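Long-range contact in iron-sulfur cluster assembly scaffold protein NifU (Fervidobacterium islandicum, PDB 6A6F), which probably serves as a scaffold or sulfur-transfer partner in SUF-type iron-sulfur cluster assembly, and binds a zinc ion: residues 9-19 / 63-74. Residues are numbered along the deposited sequence; the frame is centred on the assembly and turned at random.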
loop_
_atom_site.group_PDB
_atom_site.type_symbol
_atom_site.label_atom_id
_atom_site.label_comp_id
_atom_site.label_asym_id
_atom_site.label_seq_id
_atom_site.Cartn_x
_atom_site.Cartn_y
_atom_site.Cartn_z
ATOM N N PHE A 9 -14.244 4.916 0.585
ATOM C CA PHE A 9 -13.999 5.124 -0.834
ATOM C C PHE A 9 -12.509 4.966 -1.133
ATOM O O PHE A 9 -12.136 4.187 -1.962
ATOM C CB PHE A 9 -14.494 6.518 -1.257
ATOM C CG PHE A 9 -14.178 6.856 -2.667
ATOM C CD1 PHE A 9 -15.046 6.517 -3.674
ATOM C CD2 PHE A 9 -13.010 7.537 -2.990
ATOM C CE1 PHE A 9 -14.771 6.832 -4.990
ATOM C CE2 PHE A 9 -12.730 7.852 -4.308
ATOM C CZ PHE A 9 -13.623 7.501 -5.311
ATOM N N ILE A 10 -11.693 5.736 -0.446
ATOM C CA ILE A 10 -10.229 5.663 -0.551
ATOM C C ILE A 10 -9.724 4.242 -0.289
ATOM O O ILE A 10 -8.914 3.698 -1.079
ATOM C CB ILE A 10 -9.553 6.692 0.378
ATOM C CG1 ILE A 10 -9.790 8.100 -0.176
ATOM C CG2 ILE A 10 -8.031 6.494 0.472
ATOM C CD1 ILE A 10 -9.500 9.205 0.773
ATOM N N MET A 11 -10.167 3.632 0.800
ATOM C CA MET A 11 -9.689 2.270 1.108
ATOM C C MET A 11 -10.070 1.224 0.087
ATOM O O MET A 11 -9.207 0.399 -0.284
ATOM C CB MET A 11 -10.009 1.828 2.550
ATOM C CG MET A 11 -9.275 2.660 3.619
ATOM S SD MET A 11 -7.505 3.031 3.373
ATOM C CE MET A 11 -6.908 1.328 3.462
ATOM N N ASP A 12 -11.301 1.262 -0.419
ATOM C CA ASP A 12 -11.696 0.404 -1.480
ATOM C C ASP A 12 -10.814 0.651 -2.728
ATOM O O ASP A 12 -10.304 -0.307 -3.281
ATOM C CB ASP A 12 -13.179 0.645 -1.877
ATOM C CG ASP A 12 -14.195 0.058 -0.840
ATOM O OD1 ASP A 12 -13.763 -0.681 0.060
ATOM O OD2 ASP A 12 -15.421 0.299 -0.958
ATOM N N TYR A 13 -10.688 1.903 -3.193
ATOM C CA TYR A 13 -9.910 2.162 -4.393
ATOM C C TYR A 13 -8.405 1.875 -4.265
ATOM O O TYR A 13 -7.763 1.614 -5.257
ATOM C CB TYR A 13 -10.176 3.569 -4.958
ATOM C CG TYR A 13 -11.358 3.540 -5.905
ATOM C CD1 TYR A 13 -11.192 3.147 -7.236
ATOM C CD2 TYR A 13 -12.644 3.850 -5.453
ATOM C CE1 TYR A 13 -12.261 3.063 -8.094
ATOM C CE2 TYR A 13 -13.737 3.786 -6.306
ATOM C CZ TYR A 13 -13.540 3.406 -7.623
ATOM O OH TYR A 13 -14.614 3.340 -8.466
ATOM N N SER A 14 -7.841 1.932 -3.058
ATOM C CA SER A 14 -6.400 1.682 -2.871
ATOM C C SER A 14 -6.073 0.211 -3.098
ATOM O O SER A 14 -4.946 -0.114 -3.366
ATOM C CB SER A 14 -5.913 2.011 -1.441
ATOM O OG SER A 14 -6.480 1.078 -0.501
ATOM N N LYS A 15 -7.053 -0.665 -2.953
ATOM C CA LYS A 15 -6.847 -2.095 -3.091
ATOM C C LYS A 15 -7.159 -2.600 -4.484
ATOM O O LYS A 15 -6.925 -3.781 -4.775
ATOM C CB LYS A 15 -7.748 -2.860 -2.107
ATOM C CG LYS A 15 -7.280 -2.783 -0.664
ATOM C CD LYS A 15 -7.977 -3.800 0.223
ATOM C CE LYS A 15 -9.456 -3.455 0.459
ATOM N NZ LYS A 15 -9.599 -2.379 1.476
ATOM N N LEU A 16 -7.668 -1.730 -5.352
ATOM C CA LEU A 16 -8.090 -2.170 -6.683
ATOM C C LEU A 16 -6.904 -2.741 -7.460
ATOM O O LEU A 16 -5.820 -2.163 -7.446
ATOM C CB LEU A 16 -8.716 -0.995 -7.436
ATOM C CG LEU A 16 -9.671 -1.297 -8.551
ATOM C CD1 LEU A 16 -10.932 -1.963 -7.983
ATOM C CD2 LEU A 16 -10.026 -0.024 -9.293
ATOM N N LYS A 17 -7.139 -3.877 -8.127
ATOM C CA LYS A 17 -6.125 -4.592 -8.867
ATOM C C LYS A 17 -6.185 -4.488 -10.381
ATOM O O LYS A 17 -5.196 -4.727 -11.036
ATOM C CB LYS A 17 -6.240 -6.101 -8.562
ATOM C CG LYS A 17 -5.961 -6.514 -7.121
ATOM C CD LYS A 17 -4.669 -5.913 -6.612
ATOM C CE LYS A 17 -4.331 -6.490 -5.240
ATOM N NZ LYS A 17 -3.066 -5.898 -4.720
ATOM N N LYS A 18 -7.330 -4.170 -10.940
ATOM C CA LYS A 18 -7.500 -4.281 -12.403
ATOM C C LYS A 18 -6.598 -3.354 -13.241
ATOM O O LYS A 18 -6.336 -3.676 -14.366
ATOM C CB LYS A 18 -8.939 -4.067 -12.770
ATOM C CG LYS A 18 -9.397 -2.688 -12.445
ATOM C CD LYS A 18 -10.867 -2.726 -12.060
ATOM C CE LYS A 18 -11.697 -3.259 -13.183
ATOM N NZ LYS A 18 -13.109 -3.171 -12.769
ATOM N N PHE A 19 -6.065 -2.259 -12.661
ATOM C CA PHE A 19 -5.148 -1.365 -13.390
ATOM C C PHE A 19 -3.691 -1.495 -13.028
ATOM O O PHE A 19 -2.870 -0.736 -13.528
ATOM C CB PHE A 19 -5.578 0.127 -13.302
ATOM C CG PHE A 19 -6.997 0.349 -13.587
ATOM C CD1 PHE A 19 -7.563 -0.162 -14.717
ATOM C CD2 PHE A 19 -7.795 0.983 -12.665
ATOM C CE1 PHE A 19 -8.914 -0.007 -14.951
ATOM C CE2 PHE A 19 -9.136 1.159 -12.874
ATOM C CZ PHE A 19 -9.698 0.636 -14.018
ATOM N N ALA A 63 -2.184 4.547 0.758
ATOM C CA ALA A 63 -3.538 4.359 0.329
ATOM C C ALA A 63 -4.119 5.530 -0.476
ATOM O O ALA A 63 -4.939 5.314 -1.376
ATOM C CB ALA A 63 -4.425 4.036 1.539
ATOM N N ILE A 64 -3.714 6.739 -0.158
ATOM C CA ILE A 64 -4.183 7.913 -0.828
ATOM C C ILE A 64 -3.602 8.003 -2.247
ATOM O O ILE A 64 -4.377 8.263 -3.199
ATOM C CB ILE A 64 -3.871 9.186 -0.027
ATOM C CG1 ILE A 64 -4.703 9.238 1.265
ATOM C CG2 ILE A 64 -4.169 10.421 -0.852
ATOM C CD1 ILE A 64 -4.312 10.402 2.171
ATOM N N SER A 65 -2.282 7.794 -2.396
ATOM C CA SER A 65 -1.661 7.779 -3.725
ATOM C C SER A 65 -2.185 6.635 -4.621
ATOM O O SER A 65 -2.432 6.869 -5.798
ATOM C CB SER A 65 -0.112 7.723 -3.677
ATOM O OG SER A 65 0.322 6.452 -3.150
ATOM N N GLN A 66 -2.372 5.429 -4.065
ATOM C CA GLN A 66 -2.895 4.277 -4.807
ATOM C C GLN A 66 -4.387 4.449 -5.154
ATOM O O GLN A 66 -4.775 4.174 -6.311
ATOM C CB GLN A 66 -2.666 2.915 -4.104
ATOM C CG GLN A 66 -1.210 2.534 -3.913
ATOM C CD GLN A 66 -0.947 1.093 -3.407
ATOM O OE1 GLN A 66 0.188 0.665 -3.433
ATOM N NE2 GLN A 66 -1.977 0.353 -2.972
ATOM N N ALA A 67 -5.203 4.906 -4.197
ATOM C CA ALA A 67 -6.604 5.241 -4.461
ATOM C C ALA A 67 -6.749 6.297 -5.556
ATOM O O ALA A 67 -7.498 6.115 -6.500
ATOM C CB ALA A 67 -7.322 5.692 -3.202
ATOM N N SER A 68 -5.990 7.357 -5.434
ATOM C CA SER A 68 -5.989 8.427 -6.429
ATOM C C SER A 68 -5.592 7.929 -7.821
ATOM O O SER A 68 -6.272 8.230 -8.770
ATOM C CB SER A 68 -5.097 9.574 -6.029
ATOM O OG SER A 68 -5.226 10.672 -6.949
ATOM N N THR A 69 -4.522 7.142 -7.917
ATOM C CA THR A 69 -4.114 6.510 -9.177
ATOM C C THR A 69 -5.221 5.687 -9.852
ATOM O O THR A 69 -5.462 5.825 -11.055
ATOM C CB THR A 69 -2.875 5.591 -8.977
ATOM O OG1 THR A 69 -1.804 6.347 -8.373
ATOM C CG2 THR A 69 -2.393 5.054 -10.326
ATOM N N ASN A 70 -5.901 4.856 -9.080
ATOM C CA ASN A 70 -6.893 4.033 -9.615
ATOM C C ASN A 70 -8.126 4.840 -10.049
ATOM O O ASN A 70 -8.736 4.504 -11.049
ATOM C CB ASN A 70 -7.288 2.948 -8.603
ATOM C CG ASN A 70 -6.299 1.798 -8.579
ATOM O OD1 ASN A 70 -5.973 1.266 -9.621
ATOM N ND2 ASN A 70 -5.821 1.411 -7.391
ATOM N N VAL A 71 -8.535 5.842 -9.277
ATOM C CA VAL A 71 -9.712 6.634 -9.641
ATOM C C VAL A 71 -9.352 7.420 -10.913
ATOM O O VAL A 71 -10.157 7.493 -11.827
ATOM C CB VAL A 71 -10.208 7.518 -8.510
ATOM C CG1 VAL A 71 -11.281 8.448 -8.981
ATOM C CG2 VAL A 71 -10.736 6.649 -7.360
ATOM N N MET A 72 -8.136 7.919 -10.986
ATOM C CA MET A 72 -7.683 8.631 -12.181
ATOM C C MET A 72 -7.807 7.751 -13.433
ATOM O O MET A 72 -8.377 8.199 -14.470
ATOM C CB MET A 72 -6.260 9.120 -12.041
ATOM C CG MET A 72 -5.721 9.876 -13.218
ATOM S SD MET A 72 -3.966 10.229 -13.126
ATOM C CE MET A 72 -3.203 8.666 -13.592
ATOM N N ILE A 73 -7.258 6.537 -13.346
ATOM C CA ILE A 73 -7.231 5.645 -14.496
ATOM C C ILE A 73 -8.637 5.346 -14.931
ATOM O O ILE A 73 -8.965 5.413 -16.102
ATOM C CB ILE A 73 -6.425 4.338 -14.195
ATOM C CG1 ILE A 73 -4.955 4.744 -14.087
ATOM C CG2 ILE A 73 -6.666 3.266 -15.277
ATOM C CD1 ILE A 73 -4.052 3.650 -13.560
ATOM N N GLU A 74 -9.471 4.994 -13.975
ATOM C CA GLU A 74 -10.857 4.637 -14.270
ATOM C C GLU A 74 -11.560 5.799 -14.985
ATOM O O GLU A 74 -12.422 5.597 -15.843
ATOM C CB GLU A 74 -11.557 4.278 -12.964
ATOM C CG GLU A 74 -13.028 4.029 -13.054
ATOM C CD GLU A 74 -13.629 3.930 -11.657
ATOM O OE1 GLU A 74 -13.958 5.007 -11.080
ATOM O OE2 GLU A 74 -13.713 2.791 -11.144
HETATM O O HOH W 1 -4.096 -0.729 -6.143
HETATM O O HOH W 2 -5.632 -1.364 -9.919
#
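In this NifU-like fold the N-terminal helix 9-14 lies across helix 63-74, which starts just after the zinc ligand Cys62, and Tyr13 is the knob in a hole formed by Ala67, Asn70, Val71 and Glu74. The axes cross at 75° and come within 7.5 Å where the small Ala67 lies against the backbone, its CB 3.3 Å from Ile10 O. Val71 CG2 sits over one face of the Tyr13 ring, 3.7 Å from its centroid, in a CH-pi contact, and also touches Phe9 CZ. At the ring's edge, Tyr13 OH donates to the syn lone pair of Glu74 OE2 at 2.9 Å, the carboxylate nearly perpendicular to the ring. Cutting Tyr13 back to an alanine is likely to leave the hole unfilled, Val71 without its aromatic face and Glu74 without its hydroxyl partner.

Asn70 ND2 approaches Tyr13 O nearly along its C=O axis, at 2.9 Å, but the N-H is bent (133°), the oxygen lying well out of the amide plane; ND2 also donates to a water bridging Ser14 O and Leu16 O. Its OD1 takes a second water, held by Phe19 N, so both ends of the buried amide are engaged. With CG anti to the carbonyl carbon (chi1 -48°), the Phe19 ring rests one face on Ile73 CG2, 3.6 Å from the centroid. One turn before Asn70, Gln66 NE2 bonds weakly to Ser14 O, while OE1 accepts from Gly61 N.

On another side of helix 63-74, Ser68 and Met72 meet helix 118-135; Asn70 and Ile73 touch Phe57 of strand 51-58, to which Phe19 is hydrogen-bonded through its backbone.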